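Local coordinates for excinuclease ABC, subunit A. (Deinococcus radiodurans, PDB 2VF7), which binds DNA and probably takes part in recognising and repairing DNA damage as a zinc-binding ATPase of the UvrA family, at residues A[148-162]-A[282-296]. The protein carries 1 engineered substitution. Numbering follows the deposited sequence.
Sequences EGACPECHGLGRVYT and MISEECPLCHGKRLR. With ZN (zinc ion), chain F.
Cys-151 and Cys-154 from one CxxC turn and Cys-287 and Cys-290 from the other close round a single zinc ion, the SG-to-zinc bonds running from 2.0 Å for Cys-290 to 2.4 Å for Cys-151. The first cysteine of each pair holds SG anti to its backbone N (chi1 165° in Cys-151), the second between N and the carbonyl carbon. Gly-158 N adds a hydrogen bond to Cys-154 SG (3.2 Å), which would temper the thiolate's charge. Backbone bonds tie each turn to the chain following the other: Cys-151 N to Arg-294 O, and Cys-287 N to Gly-158 O. Leu-289 lays CD2 against Cys-151 SG and Pro-152 CD, and Arg-294 NH1 meets Gly-156 O (3.0 Å) nearly end-on to the carbonyl.

Beyond the metal the segments continue as an antiparallel pair, 159-162 with 283-286. Bent at chi2 and chi3, Arg-159 reaches over the partner strand alongside Glu-286: Glu-285 C sits over one guanidinium face, NH2 bonds Ser-284 OG (2.8 Å), and NH1 forms a salt bridge with Glu-286 OE2 (3.2 Å). A leucine here would probably leave the Glu-286 carboxylate without this counter-charge and Ser-284 OG without its guanidinium donor. A water joins Ser-284 OG to Tyr-161 OH.

Met-282 SD approaches the Tyr-161 ring obliquely, a Met-aromatic contact, and both side chains touch Phe-266 of helix 258-268; past the zinc turns, Leu-295 rests on Ile-309 of helix 309-314. The zinc module thus pins together the two ends of the insertion between its strands, which includes the UvrA DNA-binding domain.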
ATOM      1  N   GLU A 148      16.310   1.914 -21.028  1.00 67.15           N
ATOM      2  CA  GLU A 148      17.749   1.732 -21.189  1.00 66.64           C
ATOM      3  C   GLU A 148      18.075   0.306 -21.680  1.00 66.33           C
ATOM      4  O   GLU A 148      19.199   0.023 -22.116  1.00 66.33           O
ATOM      5  CB  GLU A 148      18.448   2.085 -19.860  1.00 66.65           C
ATOM      6  CG  GLU A 148      19.827   1.451 -19.570  1.00 66.80           C
ATOM      7  CD  GLU A 148      21.011   2.257 -20.088  1.00 66.91           C
ATOM      8  OE1 GLU A 148      20.798   3.264 -20.801  1.00 67.14           O
ATOM      9  OE2 GLU A 148      22.167   1.877 -19.776  1.00 66.68           O
ATOM     10  N   GLY A 149      17.078  -0.577 -21.644  1.00 66.00           N
ATOM     11  CA  GLY A 149      17.269  -1.974 -22.045  1.00 65.59           C
ATOM     12  C   GLY A 149      16.427  -2.479 -23.206  1.00 65.29           C
ATOM     13  O   GLY A 149      16.891  -3.291 -24.004  1.00 65.14           O
ATOM     14  N   ALA A 150      15.193  -1.992 -23.299  1.00 65.14           N
ATOM     15  CA  ALA A 150      14.223  -2.483 -24.279  1.00 65.30           C
ATOM     16  C   ALA A 150      14.554  -2.090 -25.716  1.00 65.58           C
ATOM     17  O   ALA A 150      14.904  -0.935 -25.991  1.00 65.63           O
ATOM     18  CB  ALA A 150      12.830  -2.003 -23.917  1.00 64.81           C
ATOM     19  N   CYS A 151      14.435  -3.060 -26.624  1.00 65.79           N
ATOM     20  CA  CYS A 151      14.543  -2.813 -28.062  1.00 65.96           C
ATOM     21  C   CYS A 151      13.541  -1.729 -28.471  1.00 66.29           C
ATOM     22  O   CYS A 151      12.366  -1.823 -28.128  1.00 66.29           O
ATOM     23  CB  CYS A 151      14.277  -4.109 -28.830  1.00 65.88           C
ATOM     24  SG  CYS A 151      13.955  -3.934 -30.595  1.00 65.31           S
ATOM     25  N   PRO A 152      14.008  -0.692 -29.189  1.00 66.66           N
ATOM     26  CA  PRO A 152      13.152   0.430 -29.640  1.00 66.89           C
ATOM     27  C   PRO A 152      12.081   0.084 -30.703  1.00 67.08           C
ATOM     28  O   PRO A 152      11.111   0.839 -30.857  1.00 67.04           O
ATOM     29  CB  PRO A 152      14.156   1.446 -30.210  1.00 66.90           C
ATOM     30  CG  PRO A 152      15.526   0.960 -29.792  1.00 67.04           C
ATOM     31  CD  PRO A 152      15.409  -0.521 -29.614  1.00 66.79           C
ATOM     32  N   GLU A 153      12.267  -1.025 -31.427  1.00 67.18           N
ATOM     33  CA  GLU A 153      11.297  -1.525 -32.420  1.00 67.27           C
ATOM     34  C   GLU A 153      10.004  -2.078 -31.797  1.00 67.12           C
ATOM     35  O   GLU A 153       8.904  -1.769 -32.256  1.00 67.28           O
ATOM     36  CB  GLU A 153      11.942  -2.613 -33.286  1.00 67.23           C
ATOM     37  CG  GLU A 153      12.467  -2.145 -34.628  1.00 68.61           C
ATOM     38  CD  GLU A 153      11.771  -2.801 -35.820  1.00 69.65           C
ATOM     39  OE1 GLU A 153      10.523  -2.884 -35.839  1.00 70.10           O
ATOM     40  OE2 GLU A 153      12.487  -3.230 -36.751  1.00 69.73           O
ATOM     41  N   CYS A 154      10.145  -2.910 -30.767  1.00 66.89           N
ATOM     42  CA  CYS A 154       9.003  -3.603 -30.175  1.00 66.61           C
ATOM     43  C   CYS A 154       8.724  -3.089 -28.773  1.00 66.61           C
ATOM     44  O   CYS A 154       7.647  -3.326 -28.222  1.00 66.43           O
ATOM     45  CB  CYS A 154       9.236  -5.115 -30.167  1.00 66.45           C
ATOM     46  SG  CYS A 154      10.763  -5.649 -29.354  1.00 66.38           S
ATOM     47  N   HIS A 155       9.696  -2.350 -28.236  1.00 66.87           N
ATOM     48  CA  HIS A 155       9.687  -1.824 -26.860  1.00 67.22           C
ATOM     49  C   HIS A 155       9.734  -2.945 -25.829  1.00 66.99           C
ATOM     50  O   HIS A 155       9.050  -2.891 -24.801  1.00 67.11           O
ATOM     51  CB  HIS A 155       8.507  -0.879 -26.597  1.00 67.51           C
ATOM     52  CG  HIS A 155       8.447   0.290 -27.528  1.00 68.74           C
ATOM     53  ND1 HIS A 155       7.412   0.478 -28.420  1.00 69.99           N
ATOM     54  CD2 HIS A 155       9.296   1.330 -27.711  1.00 70.16           C
ATOM     55  CE1 HIS A 155       7.624   1.583 -29.112  1.00 70.49           C
ATOM     56  NE2 HIS A 155       8.762   2.121 -28.701  1.00 70.80           N
ATOM     57  N   GLY A 156      10.541  -3.961 -26.124  1.00 66.65           N
ATOM     58  CA  GLY A 156      10.766  -5.071 -25.212  1.00 66.18           C
ATOM     59  C   GLY A 156       9.757  -6.194 -25.298  1.00 65.92           C
ATOM     60  O   GLY A 156       9.808  -7.119 -24.489  1.00 65.67           O
ATOM     61  N   LEU A 157       8.841  -6.117 -26.269  1.00 65.84           N
ATOM     62  CA  LEU A 157       7.779  -7.128 -26.435  1.00 65.52           C
ATOM     63  C   LEU A 157       8.200  -8.324 -27.291  1.00 65.15           C
ATOM     64  O   LEU A 157       7.618  -9.404 -27.176  1.00 65.28           O
ATOM     65  CB  LEU A 157       6.489  -6.513 -26.998  1.00 65.53           C
ATOM     66  CG  LEU A 157       5.662  -5.516 -26.176  1.00 66.07           C
ATOM     67  CD1 LEU A 157       4.366  -5.233 -26.909  1.00 66.61           C
ATOM     68  CD2 LEU A 157       5.359  -5.992 -24.752  1.00 66.41           C
ATOM     69  N   GLY A 158       9.208  -8.131 -28.138  1.00 64.67           N
ATOM     70  CA  GLY A 158       9.721  -9.204 -28.993  1.00 64.16           C
ATOM     71  C   GLY A 158       8.899  -9.430 -30.248  1.00 63.88           C
ATOM     72  O   GLY A 158       9.338 -10.127 -31.157  1.00 63.73           O
ATOM     73  N   ARG A 159       7.704  -8.836 -30.279  1.00 63.84           N
ATOM     74  CA  ARG A 159       6.781  -8.907 -31.414  1.00 63.64           C
ATOM     75  C   ARG A 159       6.381  -7.500 -31.869  1.00 63.58           C
ATOM     76  O   ARG A 159       6.237  -6.575 -31.050  1.00 63.38           O
ATOM     77  CB  ARG A 159       5.505  -9.688 -31.045  1.00 63.85           C
ATOM     78  CG  ARG A 159       5.689 -11.107 -30.516  1.00 64.59           C
ATOM     79  CD  ARG A 159       5.895 -12.119 -31.637  1.00 66.31           C
ATOM     80  NE  ARG A 159       4.652 -12.422 -32.341  1.00 67.77           N
ATOM     81  CZ  ARG A 159       4.536 -13.326 -33.313  1.00 68.36           C
ATOM     82  NH1 ARG A 159       5.583 -14.034 -33.704  1.00 67.95           N
ATOM     83  NH2 ARG A 159       3.364 -13.527 -33.894  1.00 68.88           N
ATOM     84  N   VAL A 160       6.168  -7.354 -33.174  1.00 63.43           N
ATOM     85  CA  VAL A 160       5.765  -6.077 -33.777  1.00 63.39           C
ATOM     86  C   VAL A 160       4.304  -6.144 -34.247  1.00 63.26           C
ATOM     87  O   VAL A 160       3.934  -7.066 -34.980  1.00 63.27           O
ATOM     88  CB  VAL A 160       6.743  -5.678 -34.926  1.00 63.17           C
ATOM     89  CG1 VAL A 160       6.071  -4.793 -35.972  1.00 63.47           C
ATOM     90  CG2 VAL A 160       7.974  -4.997 -34.350  1.00 63.02           C
ATOM     91  N   TYR A 161       3.496  -5.161 -33.830  1.00 63.19           N
ATOM     92  CA  TYR A 161       2.037  -5.196 -34.015  1.00 63.15           C
ATOM     93  C   TYR A 161       1.465  -4.135 -34.969  1.00 62.67           C
ATOM     94  O   TYR A 161       1.635  -2.932 -34.770  1.00 62.47           O
ATOM     95  CB  TYR A 161       1.319  -5.125 -32.650  1.00 64.08           C
ATOM     96  CG  TYR A 161       1.531  -6.341 -31.773  1.00 64.76           C
ATOM     97  CD1 TYR A 161       2.484  -6.334 -30.756  1.00 65.08           C
ATOM     98  CD2 TYR A 161       0.777  -7.503 -31.964  1.00 65.55           C
ATOM     99  CE1 TYR A 161       2.688  -7.449 -29.954  1.00 65.42           C
ATOM    100  CE2 TYR A 161       0.976  -8.625 -31.168  1.00 65.68           C
ATOM    101  CZ  TYR A 161       1.933  -8.591 -30.168  1.00 65.44           C
ATOM    102  OH  TYR A 161       2.133  -9.700 -29.382  1.00 65.89           O
ATOM    103  N   THR A 162       0.772  -4.594 -36.007  1.00 62.09           N
ATOM    104  CA  THR A 162       0.159  -3.688 -36.964  1.00 61.41           C
ATOM    105  C   THR A 162      -1.349  -3.876 -37.086  1.00 60.90           C
ATOM    106  O   THR A 162      -1.953  -4.746 -36.451  1.00 60.43           O
ATOM    107  CB  THR A 162       0.807  -3.756 -38.367  1.00 61.52           C
ATOM    108  OG1 THR A 162       1.205  -5.098 -38.663  1.00 62.65           O
ATOM    109  CG2 THR A 162       2.027  -2.846 -38.448  1.00 62.40           C
ATOM    110  N   MET A 282      -5.871  -7.336 -35.001  1.00 65.60           N
ATOM    111  CA  MET A 282      -4.463  -7.011 -35.151  1.00 65.54           C
ATOM    112  C   MET A 282      -3.738  -8.067 -35.962  1.00 66.05           C
ATOM    113  O   MET A 282      -4.255  -9.167 -36.175  1.00 66.55           O
ATOM    114  CB  MET A 282      -3.805  -6.892 -33.790  1.00 65.27           C
ATOM    115  CG  MET A 282      -3.755  -5.480 -33.238  1.00 65.18           C
ATOM    116  SD  MET A 282      -2.900  -5.418 -31.644  1.00 65.48           S
ATOM    117  CE  MET A 282      -4.230  -5.930 -30.588  1.00 63.04           C
ATOM    118  N   ILE A 283      -2.541  -7.729 -36.426  1.00 66.07           N
ATOM    119  CA  ILE A 283      -1.682  -8.708 -37.087  1.00 66.34           C
ATOM    120  C   ILE A 283      -0.334  -8.789 -36.351  1.00 66.40           C
ATOM    121  O   ILE A 283       0.224  -7.765 -35.956  1.00 66.07           O
ATOM    122  CB  ILE A 283      -1.568  -8.456 -38.630  1.00 66.29           C
ATOM    123  CG1 ILE A 283      -1.370  -6.973 -38.943  1.00 66.74           C
ATOM    124  CG2 ILE A 283      -2.846  -8.928 -39.346  1.00 65.33           C
ATOM    125  CD1 ILE A 283      -1.168  -6.661 -40.426  1.00 67.06           C
ATOM    126  N   SER A 284       0.156 -10.011 -36.124  1.00 66.76           N
ATOM    127  CA  SER A 284       1.340 -10.227 -35.274  1.00 66.86           C
ATOM    128  C   SER A 284       2.533 -10.801 -36.031  1.00 66.70           C
ATOM    129  O   SER A 284       2.396 -11.738 -36.830  1.00 66.94           O
ATOM    130  CB  SER A 284       1.007 -11.107 -34.061  1.00 67.10           C
ATOM    131  OG  SER A 284       2.096 -11.177 -33.156  1.00 67.26           O
ATOM    132  N   GLU A 285       3.700 -10.223 -35.755  1.00 66.22           N
ATOM    133  CA  GLU A 285       4.940 -10.561 -36.441  1.00 66.10           C
ATOM    134  C   GLU A 285       6.091 -10.473 -35.448  1.00 65.68           C
ATOM    135  O   GLU A 285       6.037  -9.699 -34.493  1.00 65.75           O
ATOM    136  CB  GLU A 285       5.174  -9.583 -37.596  1.00 66.09           C
ATOM    137  CG  GLU A 285       6.344  -9.918 -38.502  1.00 67.43           C
ATOM    138  CD  GLU A 285       6.032 -11.047 -39.469  1.00 69.15           C
ATOM    139  OE1 GLU A 285       6.723 -12.091 -39.425  1.00 68.48           O
ATOM    140  OE2 GLU A 285       5.083 -10.886 -40.264  1.00 70.43           O
ATOM    141  N   GLU A 286       7.130 -11.264 -35.670  1.00 65.21           N
ATOM    142  CA  GLU A 286       8.320 -11.191 -34.831  1.00 64.97           C
ATOM    143  C   GLU A 286       9.121  -9.927 -35.145  1.00 64.47           C
ATOM    144  O   GLU A 286       9.372  -9.606 -36.319  1.00 64.11           O
ATOM    145  CB  GLU A 286       9.197 -12.441 -34.991  1.00 65.11           C
ATOM    146  CG  GLU A 286       8.428 -13.767 -34.983  1.00 66.41           C
ATOM    147  CD  GLU A 286       8.002 -14.226 -36.382  1.00 67.75           C
ATOM    148  OE1 GLU A 286       8.889 -14.621 -37.185  1.00 68.48           O
ATOM    149  OE2 GLU A 286       6.783 -14.200 -36.675  1.00 67.42           O
ATOM    150  N   CYS A 287       9.494  -9.207 -34.087  1.00 63.79           N
ATOM    151  CA  CYS A 287      10.418  -8.077 -34.172  1.00 63.82           C
ATOM    152  C   CYS A 287      11.645  -8.466 -34.988  1.00 63.86           C
ATOM    153  O   CYS A 287      12.186  -9.544 -34.772  1.00 63.87           O
ATOM    154  CB  CYS A 287      10.861  -7.683 -32.773  1.00 63.81           C
ATOM    155  SG  CYS A 287      11.946  -6.291 -32.714  1.00 62.82           S
ATOM    156  N   PRO A 288      12.060  -7.615 -35.954  1.00 64.13           N
ATOM    157  CA  PRO A 288      13.243  -7.889 -36.790  1.00 64.40           C
ATOM    158  C   PRO A 288      14.587  -7.350 -36.265  1.00 64.63           C
ATOM    159  O   PRO A 288      15.631  -7.819 -36.705  1.00 64.48           O
ATOM    160  CB  PRO A 288      12.883  -7.235 -38.132  1.00 64.33           C
ATOM    161  CG  PRO A 288      11.765  -6.242 -37.824  1.00 64.17           C
ATOM    162  CD  PRO A 288      11.403  -6.361 -36.362  1.00 64.21           C
ATOM    163  N   LEU A 289      14.561  -6.386 -35.341  1.00 65.16           N
ATOM    164  CA  LEU A 289      15.788  -5.894 -34.688  1.00 65.60           C
ATOM    165  C   LEU A 289      16.269  -6.828 -33.554  1.00 65.92           C
ATOM    166  O   LEU A 289      17.441  -6.833 -33.198  1.00 65.71           O
ATOM    167  CB  LEU A 289      15.600  -4.450 -34.178  1.00 65.60           C
ATOM    168  CG  LEU A 289      16.827  -3.708 -33.618  1.00 65.32           C
ATOM    169  CD1 LEU A 289      17.759  -3.211 -34.727  1.00 65.35           C
ATOM    170  CD2 LEU A 289      16.415  -2.552 -32.714  1.00 65.31           C
ATOM    171  N   CYS A 290      15.346  -7.597 -32.982  1.00 66.48           N
ATOM    172  CA  CYS A 290      15.669  -8.619 -31.984  1.00 66.80           C
ATOM    173  C   CYS A 290      14.798  -9.855 -32.250  1.00 67.27           C
ATOM    174  O   CYS A 290      13.689 -10.001 -31.699  1.00 67.51           O
ATOM    175  CB  CYS A 290      15.481  -8.072 -30.562  1.00 66.67           C
ATOM    176  SG  CYS A 290      13.850  -7.334 -30.208  1.00 66.52           S
ATOM    177  N   HIS A 291      15.314 -10.739 -33.100  1.00 67.53           N
ATOM    178  CA  HIS A 291      14.527 -11.801 -33.737  1.00 68.06           C
ATOM    179  C   HIS A 291      13.981 -12.865 -32.778  1.00 68.10           C
ATOM    180  O   HIS A 291      14.154 -14.065 -33.001  1.00 68.19           O
ATOM    181  CB  HIS A 291      15.358 -12.473 -34.838  1.00 68.39           C
ATOM    182  CG  HIS A 291      16.066 -11.510 -35.743  1.00 69.23           C
ATOM    183  ND1 HIS A 291      17.282 -10.946 -35.424  1.00 69.80           N
ATOM    184  CD2 HIS A 291      15.734 -11.022 -36.960  1.00 70.62           C
ATOM    185  CE1 HIS A 291      17.669 -10.151 -36.403  1.00 70.55           C
ATOM    186  NE2 HIS A 291      16.747 -10.179 -37.349  1.00 70.84           N
ATOM    187  N   GLY A 292      13.291 -12.416 -31.733  1.00 68.13           N
ATOM    188  CA  GLY A 292      12.837 -13.295 -30.661  1.00 68.25           C
ATOM    189  C   GLY A 292      13.211 -12.732 -29.303  1.00 68.08           C
ATOM    190  O   GLY A 292      12.356 -12.584 -28.434  1.00 68.09           O
ATOM    191  N   LYS A 293      14.501 -12.428 -29.127  1.00 68.10           N
ATOM    192  CA  LYS A 293      15.016 -11.709 -27.949  1.00 67.62           C
ATOM    193  C   LYS A 293      14.232 -10.398 -27.881  1.00 67.57           C
ATOM    194  O   LYS A 293      13.422 -10.126 -28.777  1.00 67.73           O
ATOM    195  CB  LYS A 293      16.525 -11.436 -28.091  1.00 67.32           C
ATOM    196  CG  LYS A 293      17.258 -12.312 -29.119  1.00 66.84           C
ATOM    197  CD  LYS A 293      18.225 -13.302 -28.493  1.00 66.33           C
ATOM    198  CE  LYS A 293      18.824 -14.234 -29.559  1.00 66.38           C
ATOM    199  NZ  LYS A 293      20.244 -14.654 -29.280  1.00 64.48           N
ATOM    200  N   ARG A 294      14.447  -9.583 -26.848  1.00 67.27           N
ATOM    201  CA  ARG A 294      13.570  -8.417 -26.645  1.00 67.05           C
ATOM    202  C   ARG A 294      14.280  -7.068 -26.406  1.00 67.14           C
ATOM    203  O   ARG A 294      13.623  -6.066 -26.096  1.00 67.02           O
ATOM    204  CB  ARG A 294      12.564  -8.705 -25.516  1.00 66.94           C
ATOM    205  CG  ARG A 294      11.660  -9.926 -25.753  1.00 66.92           C
ATOM    206  CD  ARG A 294      10.471  -9.952 -24.792  1.00 67.09           C
ATOM    207  NE  ARG A 294      10.754 -10.601 -23.508  1.00 67.63           N
ATOM    208  CZ  ARG A 294      10.258 -10.202 -22.333  1.00 67.40           C
ATOM    209  NH1 ARG A 294       9.480  -9.128 -22.259  1.00 66.85           N
ATOM    210  NH2 ARG A 294      10.559 -10.864 -21.222  1.00 66.80           N
ATOM    211  N   LEU A 295      15.604  -7.041 -26.575  1.00 67.21           N
ATOM    212  CA  LEU A 295      16.419  -5.868 -26.195  1.00 67.17           C
ATOM    213  C   LEU A 295      17.314  -5.254 -27.282  1.00 67.20           C
ATOM    214  O   LEU A 295      17.360  -5.740 -28.419  1.00 67.14           O
ATOM    215  CB  LEU A 295      17.244  -6.154 -24.927  1.00 67.11           C
ATOM    216  CG  LEU A 295      17.284  -7.534 -24.270  1.00 66.83           C
ATOM    217  CD1 LEU A 295      18.100  -8.522 -25.076  1.00 67.19           C
ATOM    218  CD2 LEU A 295      17.849  -7.386 -22.877  1.00 66.78           C
ATOM    219  N   ARG A 296      18.003  -4.166 -26.916  1.00 67.10           N
ATOM    220  CA  ARG A 296      18.973  -3.514 -27.802  1.00 67.16           C
ATOM    221  C   ARG A 296      20.038  -4.509 -28.236  1.00 66.95           C
ATOM    222  O   ARG A 296      20.410  -5.398 -27.464  1.00 67.02           O
ATOM    223  CB  ARG A 296      19.601  -2.275 -27.143  1.00 67.14           C
ATOM    224  CG  ARG A 296      18.885  -0.963 -27.524  1.00 67.68           C
ATOM    225  CD  ARG A 296      19.554   0.298 -26.952  1.00 67.31           C
ATOM    226  NE  ARG A 296      18.645   1.450 -26.949  1.00 66.98           N
ATOM    227  CZ  ARG A 296      17.675   1.640 -26.055  1.00 66.56           C
ATOM    228  NH1 ARG A 296      17.472   0.758 -25.090  1.00 66.95           N
ATOM    229  NH2 ARG A 296      16.894   2.707 -26.121  1.00 66.54           N
TER
HETATM  230 ZN    ZN F 903      12.534  -5.908 -30.740  0.50 59.21          ZN
HETATM  231  O   HOH W   1       2.003 -12.097 -30.610  1.00 60.87           O